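Local structure of Lin1840 protein (Listeria innocua serovar 6a, 4ZOE) at residues I393-P398 and E430-V435; T503-R508 and L523-P528; I642-Q647 and V703-S708. The protein probably hydrolyses terminal, non-reducing beta-D-glucosyl residues with release of beta-D-glucose, and takes part in beta-1,2-glucan metabolism. The protein carries 1 engineered substitution. All coordinates share one frame; numbering follows the deposited sequence.

Three pairings of strands illustrate how one glycosidase chain reuses the beta sheet in different settings. Contacts 1 and 2 belong to the same mixed sheet of the C-terminal glycosyl hydrolase family 3 domain, where strand 459-465 lies between them; their centres are about 18 Å apart, and their nearest atoms about 6 Å. Contact 1 is at one edge of that sheet, whereas contact 2 turns toward the TIM-barrel domain, the side on which the active site of family 3 enzymes usually lies. Contact 3 is in the fibronectin type III-like domain, its centre about 26 Å from that of contact 2, and the side chain of Gln-647 is about 9 Å from the bound magnesium ion.

Contact 1 (I393-P398 and E430-V435)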
loop_
_atom_site.group_PDB
_atom_site.type_symbol
_atom_site.label_atom_id
_atom_site.label_comp_id
_atom_site.label_asym_id
_atom_site.label_seq_id
_atom_site.Cartn_x
_atom_site.Cartn_y
_atom_site.Cartn_z
ATOM N N ILE A 393 3.872 -44.862 -2.187
ATOM C CA ILE A 393 3.835 -43.469 -1.652
ATOM C C ILE A 393 4.324 -43.348 -0.202
ATOM O O ILE A 393 3.768 -43.980 0.775
ATOM C CB ILE A 393 2.426 -42.857 -1.755
ATOM C CG1 ILE A 393 2.004 -42.821 -3.218
ATOM C CG2 ILE A 393 2.421 -41.386 -1.143
ATOM C CD1 ILE A 393 0.574 -42.306 -3.473
ATOM N N ALA A 394 5.348 -42.514 -0.019
ATOM C CA ALA A 394 5.649 -41.965 1.299
ATOM C C ALA A 394 4.875 -40.638 1.494
ATOM O O ALA A 394 5.134 -39.629 0.807
ATOM C CB ALA A 394 7.148 -41.753 1.519
ATOM N N LEU A 395 3.910 -40.637 2.419
ATOM C CA LEU A 395 3.038 -39.471 2.632
ATOM C C LEU A 395 3.568 -38.825 3.909
ATOM O O LEU A 395 3.561 -39.422 4.980
ATOM C CB LEU A 395 1.537 -39.884 2.815
ATOM C CG LEU A 395 0.656 -38.749 3.288
ATOM C CD1 LEU A 395 0.611 -37.660 2.290
ATOM C CD2 LEU A 395 -0.772 -39.285 3.558
ATOM N N VAL A 396 4.148 -37.618 3.804
ATOM C CA VAL A 396 4.801 -37.048 4.942
ATOM C C VAL A 396 4.421 -35.581 5.098
ATOM O O VAL A 396 4.057 -34.932 4.105
ATOM C CB VAL A 396 6.382 -37.170 4.817
ATOM C CG1 VAL A 396 6.840 -38.591 4.461
ATOM C CG2 VAL A 396 6.885 -36.326 3.739
ATOM N N GLY A 397 4.481 -35.155 6.330
ATOM C CA GLY A 397 4.247 -33.736 6.715
ATOM C C GLY A 397 3.019 -33.450 7.556
ATOM O O GLY A 397 2.259 -34.367 7.955
ATOM N N PRO A 398 2.801 -32.155 7.839
ATOM C CA PRO A 398 1.800 -31.697 8.692
ATOM C C PRO A 398 0.415 -31.899 8.144
ATOM O O PRO A 398 -0.523 -31.949 9.007
ATOM C CB PRO A 398 2.140 -30.225 8.943
ATOM C CG PRO A 398 2.990 -29.795 7.794
ATOM C CD PRO A 398 3.674 -31.051 7.358
ATOM N N GLU A 430 -2.752 -48.573 -3.149
ATOM C CA GLU A 430 -2.514 -49.768 -2.314
ATOM C C GLU A 430 -1.353 -49.607 -1.338
ATOM O O GLU A 430 -1.500 -50.023 -0.178
ATOM C CB GLU A 430 -2.359 -51.068 -3.160
ATOM C CG GLU A 430 -1.850 -50.905 -4.605
ATOM C CD GLU A 430 -1.330 -52.219 -5.209
ATOM O OE1 GLU A 430 -0.665 -52.175 -6.252
ATOM O OE2 GLU A 430 -1.544 -53.301 -4.628
ATOM N N THR A 431 -0.240 -48.944 -1.760
ATOM C CA THR A 431 0.903 -48.785 -0.888
ATOM C C THR A 431 1.272 -47.311 -0.445
ATOM O O THR A 431 1.894 -46.542 -1.208
ATOM C CB THR A 431 2.114 -49.376 -1.543
ATOM O OG1 THR A 431 1.724 -50.650 -2.128
ATOM C CG2 THR A 431 3.295 -49.520 -0.485
ATOM N N VAL A 432 0.899 -47.003 0.785
ATOM C CA VAL A 432 1.139 -45.691 1.461
ATOM C C VAL A 432 1.796 -45.872 2.805
ATOM O O VAL A 432 1.362 -46.639 3.653
ATOM C CB VAL A 432 -0.126 -44.845 1.575
ATOM C CG1 VAL A 432 0.204 -43.361 1.952
ATOM C CG2 VAL A 432 -0.871 -44.834 0.283
ATOM N N GLU A 433 2.984 -45.279 2.962
ATOM C CA GLU A 433 3.585 -45.217 4.255
ATOM C C GLU A 433 3.584 -43.761 4.788
ATOM O O GLU A 433 4.107 -42.880 4.135
ATOM C CB GLU A 433 4.989 -45.666 4.109
ATOM C CG GLU A 433 5.684 -46.118 5.350
ATOM C CD GLU A 433 6.737 -47.195 4.979
ATOM O OE1 GLU A 433 7.883 -47.039 5.334
ATOM O OE2 GLU A 433 6.420 -48.209 4.315
ATOM N N VAL A 434 3.035 -43.578 5.975
ATOM C CA VAL A 434 2.755 -42.196 6.486
ATOM C C VAL A 434 3.644 -41.764 7.584
ATOM O O VAL A 434 3.956 -42.510 8.504
ATOM C CB VAL A 434 1.317 -42.111 7.018
ATOM C CG1 VAL A 434 0.990 -40.674 7.455
ATOM C CG2 VAL A 434 0.414 -42.470 5.929
ATOM N N VAL A 435 4.123 -40.540 7.522
ATOM C CA VAL A 435 4.868 -39.988 8.590
ATOM C C VAL A 435 4.344 -38.586 8.829
ATOM O O VAL A 435 4.674 -37.670 8.097
ATOM C CB VAL A 435 6.397 -39.893 8.349
ATOM C CG1 VAL A 435 7.058 -39.312 9.584
ATOM C CG2 VAL A 435 7.069 -41.230 8.064
#
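Strands 393-397 and 432-435 run parallel, their axes approaching to 4.6 Å and inclined by 18°, with Ile-393 beside Val-432 and Val-396 beside Val-435. Backbone hydrogen bonds alternate across the pair: Ile-393 N bonds Thr-431 O and Leu-395 N bonds Glu-433 O, and each residue takes a bond back through O, from Glu-433 and Val-435. The series runs on to Gly-397, whose N reaches Val-435 O over 3.1 Å; its positive phi suits a residue without a side chain.

On one face, Val-432 has CG1 anti to the backbone N (chi1 -166°), which lays this methyl 3.8 Å from Leu-395 CB. Leu-395 and Val-434 point the same way, side by side, with CD2 of the leucine 4.1 Å from CG2 of the valine. The other face carries Val-396, whose CG1 rests 4.1 Å from Val-435 CB. Glu-433 stretches away from the pair, and its OE1 is hydrogen-bonded by Asn-456.

Helix 421-426 lies in the crossover of this beta-alpha-beta unit and packs on Leu-395 and Val-434. Helix 444-456 packs on Val-435 from the opposite face, while strand 459-465 bonds to the other edge of 393-397, leaving 432-436 outermost in this chain's sheet.

Contact 2 (T503-R508 and L523-P528); sequences TLFNGR and LELWFP
Two bends bring the ends of Asn-506 and Glu-524 together from opposite directions: the asparagine holds CG between its backbone N and carbonyl carbon (chi1 50°), and the glutamate chain folds at chi2 (64°). They meet at the C-terminal ends of strands 500-505 and 521-524, parallel neighbours joined through helix 513-516 as a beta-alpha-beta unit in the alpha/beta sandwich domain of family 3 glycosidases. Amide and carboxylate lie nearly coplanar, 28° apart. Asn-506 ND2 donates to the syn side of Glu-524 OE2 over 2.9 Å and also to Arg-508 O over 2.8 Å, both partners close to the amide plane, so the two bonds should fix the amide's rotation. Glu-524 OE1 accepts the N-H of Trp-526 on its anti side, with the donor well out of the carboxylate plane, tying the carboxylate to the turn that follows its own strand.

The parallel pairing is short. Leu-504 bonds through N to Leu-523 O and through O to Leu-525 N, after which Leu-525 and Trp-526, the latter with a positive phi, leave the extended conformation; the one further backbone bond across the segments, Asn-506 N to Trp-526 O, is weak. Leu-525 lays CB over one face of the Phe-505 ring, 4.1 Å from its centroid in a CH-pi contact, and Pro-528 CD meets that ring's edge. Backbone atoms of Asn-506 lie over a face of Phe-527.

Arg-508 pairs with Glu-466 and bonds the carbonyls of Pro-145 and Arg-146, linking the loop after strand 500-505 to the TIM-barrel domain. Trp-526 packs on helix 103-108 of that domain, while Glu-524 CG sits 3.5 Å above one face of the Trp-526 indole and Asn-506 O touches the edge at CE3, 3.4 Å away.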
loop_
_atom_site.group_PDB
_atom_site.type_symbol
_atom_site.label_atom_id
_atom_site.label_comp_id
_atom_site.label_asym_id
_atom_site.label_seq_id
_atom_site.Cartn_x
_atom_site.Cartn_y
_atom_site.Cartn_z
ATOM N N THR A 503 1.806 -31.280 -1.922
ATOM C CA THR A 503 0.426 -30.980 -1.939
ATOM C C THR A 503 0.250 -29.893 -0.853
ATOM O O THR A 503 0.442 -30.135 0.280
ATOM C CB THR A 503 -0.486 -32.180 -1.571
ATOM O OG1 THR A 503 0.005 -32.832 -0.383
ATOM C CG2 THR A 503 -0.481 -33.185 -2.650
ATOM N N LEU A 504 -0.049 -28.667 -1.256
ATOM C CA LEU A 504 -0.102 -27.491 -0.358
ATOM C C LEU A 504 -1.554 -27.084 -0.008
ATOM O O LEU A 504 -2.379 -26.937 -0.915
ATOM C CB LEU A 504 0.592 -26.324 -1.048
ATOM C CG LEU A 504 0.671 -25.025 -0.270
ATOM C CD1 LEU A 504 1.665 -25.196 0.869
ATOM C CD2 LEU A 504 1.081 -23.909 -1.175
ATOM N N PHE A 505 -1.851 -26.997 1.285
ATOM C CA PHE A 505 -3.135 -26.555 1.787
ATOM C C PHE A 505 -2.980 -25.239 2.529
ATOM O O PHE A 505 -2.194 -25.136 3.469
ATOM C CB PHE A 505 -3.690 -27.637 2.724
ATOM C CG PHE A 505 -3.891 -28.945 2.043
ATOM C CD1 PHE A 505 -2.828 -29.814 1.851
ATOM C CD2 PHE A 505 -5.165 -29.289 1.607
ATOM C CE1 PHE A 505 -3.031 -31.002 1.201
ATOM C CE2 PHE A 505 -5.378 -30.484 0.988
ATOM C CZ PHE A 505 -4.323 -31.321 0.792
ATOM N N ASN A 506 -3.822 -24.259 2.190
ATOM C CA ASN A 506 -3.663 -22.930 2.655
ATOM C C ASN A 506 -4.803 -22.043 2.209
ATOM O O ASN A 506 -5.534 -22.374 1.291
ATOM C CB ASN A 506 -2.357 -22.346 2.037
ATOM C CG ASN A 506 -2.255 -22.508 0.599
ATOM O OD1 ASN A 506 -2.308 -23.636 0.103
ATOM N ND2 ASN A 506 -1.980 -21.378 -0.162
ATOM N N GLY A 507 -4.885 -20.868 2.842
ATOM C CA GLY A 507 -5.912 -19.901 2.577
ATOM C C GLY A 507 -5.503 -18.603 1.918
ATOM O O GLY A 507 -6.327 -17.695 1.810
ATOM N N ARG A 508 -4.240 -18.485 1.548
ATOM C CA ARG A 508 -3.721 -17.244 0.960
ATOM C C ARG A 508 -2.579 -17.642 0.082
ATOM O O ARG A 508 -1.967 -18.653 0.352
ATOM C CB ARG A 508 -3.170 -16.297 2.041
ATOM C CG ARG A 508 -2.172 -16.983 3.027
ATOM C CD ARG A 508 -1.205 -16.074 3.712
ATOM N NE ARG A 508 -1.868 -15.082 4.551
ATOM C CZ ARG A 508 -2.445 -15.335 5.698
ATOM N NH1 ARG A 508 -2.322 -16.516 6.271
ATOM N NH2 ARG A 508 -2.960 -14.324 6.379
ATOM N N LEU A 523 1.106 -28.960 -6.225
ATOM C CA LEU A 523 -0.352 -28.910 -6.377
ATOM C C LEU A 523 -0.912 -28.093 -5.192
ATOM O O LEU A 523 -0.731 -28.390 -3.995
ATOM C CB LEU A 523 -0.971 -30.329 -6.427
ATOM C CG LEU A 523 -2.489 -30.466 -6.683
ATOM C CD1 LEU A 523 -2.846 -29.905 -8.043
ATOM C CD2 LEU A 523 -2.852 -31.968 -6.542
ATOM N N GLU A 524 -1.537 -27.004 -5.578
ATOM C CA GLU A 524 -2.179 -26.069 -4.681
ATOM C C GLU A 524 -3.645 -26.513 -4.513
ATOM O O GLU A 524 -4.448 -26.322 -5.410
ATOM C CB GLU A 524 -2.149 -24.637 -5.288
ATOM C CG GLU A 524 -2.998 -23.596 -4.574
ATOM C CD GLU A 524 -2.544 -23.319 -3.148
ATOM O OE1 GLU A 524 -2.881 -24.153 -2.265
ATOM O OE2 GLU A 524 -1.884 -22.262 -2.900
ATOM N N LEU A 525 -3.943 -27.071 -3.373
ATOM C CA LEU A 525 -5.303 -27.520 -3.088
ATOM C C LEU A 525 -6.127 -26.527 -2.320
ATOM O O LEU A 525 -7.361 -26.754 -2.122
ATOM C CB LEU A 525 -5.198 -28.756 -2.267
ATOM C CG LEU A 525 -4.924 -30.145 -2.804
ATOM C CD1 LEU A 525 -5.746 -30.542 -4.022
ATOM C CD2 LEU A 525 -3.481 -30.524 -2.896
ATOM N N TRP A 526 -5.490 -25.419 -1.923
ATOM C CA TRP A 526 -6.126 -24.442 -1.015
ATOM C C TRP A 526 -6.741 -25.232 0.202
ATOM O O TRP A 526 -6.102 -26.141 0.831
ATOM C CB TRP A 526 -7.169 -23.622 -1.812
ATOM C CG TRP A 526 -6.619 -22.878 -2.948
ATOM C CD1 TRP A 526 -6.829 -23.109 -4.240
ATOM C CD2 TRP A 526 -5.886 -21.666 -2.870
ATOM N NE1 TRP A 526 -6.197 -22.157 -5.005
ATOM C CE2 TRP A 526 -5.644 -21.235 -4.163
ATOM C CE3 TRP A 526 -5.439 -20.855 -1.797
ATOM C CZ2 TRP A 526 -4.912 -20.083 -4.441
ATOM C CZ3 TRP A 526 -4.749 -19.681 -2.100
ATOM C CH2 TRP A 526 -4.494 -19.321 -3.391
ATOM N N PHE A 527 -7.949 -24.922 0.585
ATOM C CA PHE A 527 -8.650 -25.816 1.510
ATOM C C PHE A 527 -9.896 -26.362 0.765
ATOM O O PHE A 527 -10.844 -25.606 0.473
ATOM C CB PHE A 527 -9.016 -25.103 2.795
ATOM C CG PHE A 527 -7.846 -24.732 3.677
ATOM C CD1 PHE A 527 -6.984 -25.685 4.166
ATOM C CD2 PHE A 527 -7.687 -23.426 4.098
ATOM C CE1 PHE A 527 -5.941 -25.347 5.033
ATOM C CE2 PHE A 527 -6.660 -23.084 4.952
ATOM C CZ PHE A 527 -5.822 -24.054 5.461
ATOM N N PRO A 528 -9.886 -27.670 0.370
ATOM C CA PRO A 528 -11.004 -28.024 -0.530
ATOM C C PRO A 528 -12.336 -28.327 0.169
ATOM O O PRO A 528 -13.334 -28.502 -0.540
ATOM C CB PRO A 528 -10.540 -29.346 -1.134
ATOM C CG PRO A 528 -9.046 -29.365 -0.958
ATOM C CD PRO A 528 -8.805 -28.697 0.350
#

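Contact 3 (I642-Q647 and V703-S708); sequences IQVYLQ and VFVGTS
Phe-704 overlaps Tyr-645 at the base of the two side chains, CB to CB 3.9 Å, while its ring runs on to Gln-647. There Gln-647 CB lies in the plane of the phenyl ring, at its edge, 3.7 Å from CE1. Gln-647 OE1 comes to the same edge, 3.6 Å from Phe-704 CZ, with amide and ring planes 29° apart; its stronger partner is Arg-702. Gln-647 is followed by Asp-648, which with Thr-650 binds the magnesium ion. With nearly the same first torsion (chi1 -57° for Tyr-645, -54° for Phe-704), each CG anti to its carbonyl carbon, the two aromatic side chains rise from one face of the sheet with their CB atoms in contact.

Along the same face, Tyr-645 OH donates to Gln-643 OE1 over 2.6 Å, in the plane of the amide carbonyl. Gly-706 stands across from Gln-643 without a side chain, and the amide extends past it, bringing OE1 within 3.2 Å of Ser-708 CA. Gln-643 NE2 is held by Val-641 O and Gly-599 O, so this buried amide has partners at both ends.

The opposite face is aliphatic. Leu-646 CD2 presses on Val-703 CG2 at 3.5 Å, the two side chains running side by side, and Val-644 CG1 meets Val-703 CG1 at 4.0 Å.

The backbones are antiparallel, and the hydrogen-bonded pairs Gln-643 with Gly-706 and Tyr-645 with Phe-704 each close two bonds. This is an inner pairing of one sheet in a fibronectin type III-like sandwich: strand 659-668 flanks 638-648, strand 712-720 flanks 699-706, and strand 673-680 packs with Phe-678 and Leu-680 against the face of Val-644 and Leu-646.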
loop_
_atom_site.group_PDB
_atom_site.type_symbol
_atom_site.label_atom_id
_atom_site.label_comp_id
_atom_site.label_asym_id
_atom_site.label_seq_id
_atom_site.Cartn_x
_atom_site.Cartn_y
_atom_site.Cartn_z
ATOM N N ILE A 642 -10.171 -20.662 -21.235
ATOM C CA ILE A 642 -9.865 -19.696 -22.235
ATOM C C ILE A 642 -10.131 -18.344 -21.588
ATOM O O ILE A 642 -11.161 -18.149 -21.005
ATOM C CB ILE A 642 -10.740 -19.893 -23.510
ATOM C CG1 ILE A 642 -10.500 -21.305 -24.075
ATOM C CG2 ILE A 642 -10.480 -18.846 -24.500
ATOM C CD1 ILE A 642 -11.446 -21.645 -25.257
ATOM N N GLN A 643 -9.158 -17.447 -21.674
ATOM C CA GLN A 643 -9.272 -16.050 -21.149
ATOM C C GLN A 643 -9.125 -15.024 -22.204
ATOM O O GLN A 643 -8.238 -15.114 -23.096
ATOM C CB GLN A 643 -8.191 -15.837 -20.066
ATOM C CG GLN A 643 -8.306 -16.887 -18.952
ATOM C CD GLN A 643 -6.992 -17.211 -18.260
ATOM O OE1 GLN A 643 -6.250 -16.298 -17.857
ATOM N NE2 GLN A 643 -6.717 -18.492 -18.079
ATOM N N VAL A 644 -9.969 -13.996 -22.113
ATOM C CA VAL A 644 -9.844 -12.888 -23.037
ATOM C C VAL A 644 -9.657 -11.613 -22.226
ATOM O O VAL A 644 -10.488 -11.267 -21.415
ATOM C CB VAL A 644 -11.076 -12.753 -23.975
ATOM C CG1 VAL A 644 -10.814 -11.738 -25.004
ATOM C CG2 VAL A 644 -11.424 -14.092 -24.653
ATOM N N TYR A 645 -8.586 -10.874 -22.562
ATOM C CA TYR A 645 -8.265 -9.608 -21.956
ATOM C C TYR A 645 -8.316 -8.466 -22.952
ATOM O O TYR A 645 -8.122 -8.657 -24.158
ATOM C CB TYR A 645 -6.859 -9.687 -21.337
ATOM C CG TYR A 645 -6.629 -10.768 -20.322
ATOM C CD1 TYR A 645 -6.357 -12.057 -20.697
ATOM C CD2 TYR A 645 -6.615 -10.458 -18.975
ATOM C CE1 TYR A 645 -6.113 -13.048 -19.777
ATOM C CE2 TYR A 645 -6.433 -11.431 -18.009
ATOM C CZ TYR A 645 -6.184 -12.737 -18.413
ATOM O OH TYR A 645 -5.918 -13.692 -17.517
ATOM N N LEU A 646 -8.596 -7.279 -22.452
ATOM C CA LEU A 646 -8.574 -6.073 -23.228
ATOM C C LEU A 646 -7.595 -5.052 -22.587
ATOM O O LEU A 646 -7.458 -4.995 -21.356
ATOM C CB LEU A 646 -9.931 -5.423 -23.201
ATOM C CG LEU A 646 -10.926 -5.590 -24.336
ATOM C CD1 LEU A 646 -11.940 -4.422 -24.286
ATOM C CD2 LEU A 646 -10.300 -5.746 -25.712
ATOM N N GLN A 647 -6.912 -4.282 -23.414
ATOM C CA GLN A 647 -6.112 -3.173 -23.034
ATOM C C GLN A 647 -6.526 -1.931 -23.814
ATOM O O GLN A 647 -6.754 -2.007 -25.030
ATOM C CB GLN A 647 -4.645 -3.435 -23.381
ATOM C CG GLN A 647 -3.740 -2.278 -22.985
ATOM C CD GLN A 647 -2.274 -2.461 -23.417
ATOM O OE1 GLN A 647 -1.918 -3.350 -24.202
ATOM N NE2 GLN A 647 -1.423 -1.602 -22.883
ATOM N N VAL A 703 -6.496 -6.786 -27.857
ATOM C CA VAL A 703 -7.271 -7.895 -27.405
ATOM C C VAL A 703 -6.317 -9.058 -27.263
ATOM O O VAL A 703 -5.506 -9.292 -28.149
ATOM C CB VAL A 703 -8.385 -8.296 -28.456
ATOM C CG1 VAL A 703 -9.330 -9.406 -27.908
ATOM C CG2 VAL A 703 -9.268 -7.129 -28.766
ATOM N N PHE A 704 -6.412 -9.811 -26.141
ATOM C CA PHE A 704 -5.487 -10.883 -25.791
ATOM C C PHE A 704 -6.298 -12.113 -25.577
ATOM O O PHE A 704 -7.242 -12.114 -24.776
ATOM C CB PHE A 704 -4.651 -10.588 -24.484
ATOM C CG PHE A 704 -3.896 -9.288 -24.500
ATOM C CD1 PHE A 704 -4.489 -8.137 -24.122
ATOM C CD2 PHE A 704 -2.566 -9.252 -24.869
ATOM C CE1 PHE A 704 -3.813 -6.967 -24.092
ATOM C CE2 PHE A 704 -1.856 -8.089 -24.830
ATOM C CZ PHE A 704 -2.477 -6.901 -24.479
ATOM N N VAL A 705 -5.973 -13.183 -26.306
ATOM C CA VAL A 705 -6.650 -14.403 -26.119
ATOM C C VAL A 705 -5.696 -15.552 -25.730
ATOM O O VAL A 705 -4.727 -15.835 -26.392
ATOM C CB VAL A 705 -7.349 -14.804 -27.442
ATOM C CG1 VAL A 705 -8.142 -16.090 -27.199
ATOM C CG2 VAL A 705 -8.224 -13.701 -27.901
ATOM N N GLY A 706 -5.982 -16.264 -24.657
ATOM C CA GLY A 706 -4.986 -17.230 -24.218
ATOM C C GLY A 706 -5.476 -18.061 -23.057
ATOM O O GLY A 706 -6.683 -18.144 -22.759
ATOM N N THR A 707 -4.540 -18.655 -22.350
ATOM C CA THR A 707 -4.823 -19.545 -21.251
ATOM C C THR A 707 -4.235 -19.094 -19.888
ATOM O O THR A 707 -4.205 -19.877 -18.918
ATOM C CB THR A 707 -4.274 -20.948 -21.597
ATOM O OG1 THR A 707 -2.907 -20.869 -21.997
ATOM C CG2 THR A 707 -5.086 -21.543 -22.770
ATOM N N SER A 708 -3.672 -17.876 -19.908
ATOM C CA SER A 708 -3.243 -17.111 -18.716
ATOM C C SER A 708 -3.123 -15.634 -19.025
ATOM O O SER A 708 -3.349 -15.235 -20.161
ATOM C CB SER A 708 -1.947 -17.691 -18.076
ATOM O OG SER A 708 -0.776 -17.173 -18.712
#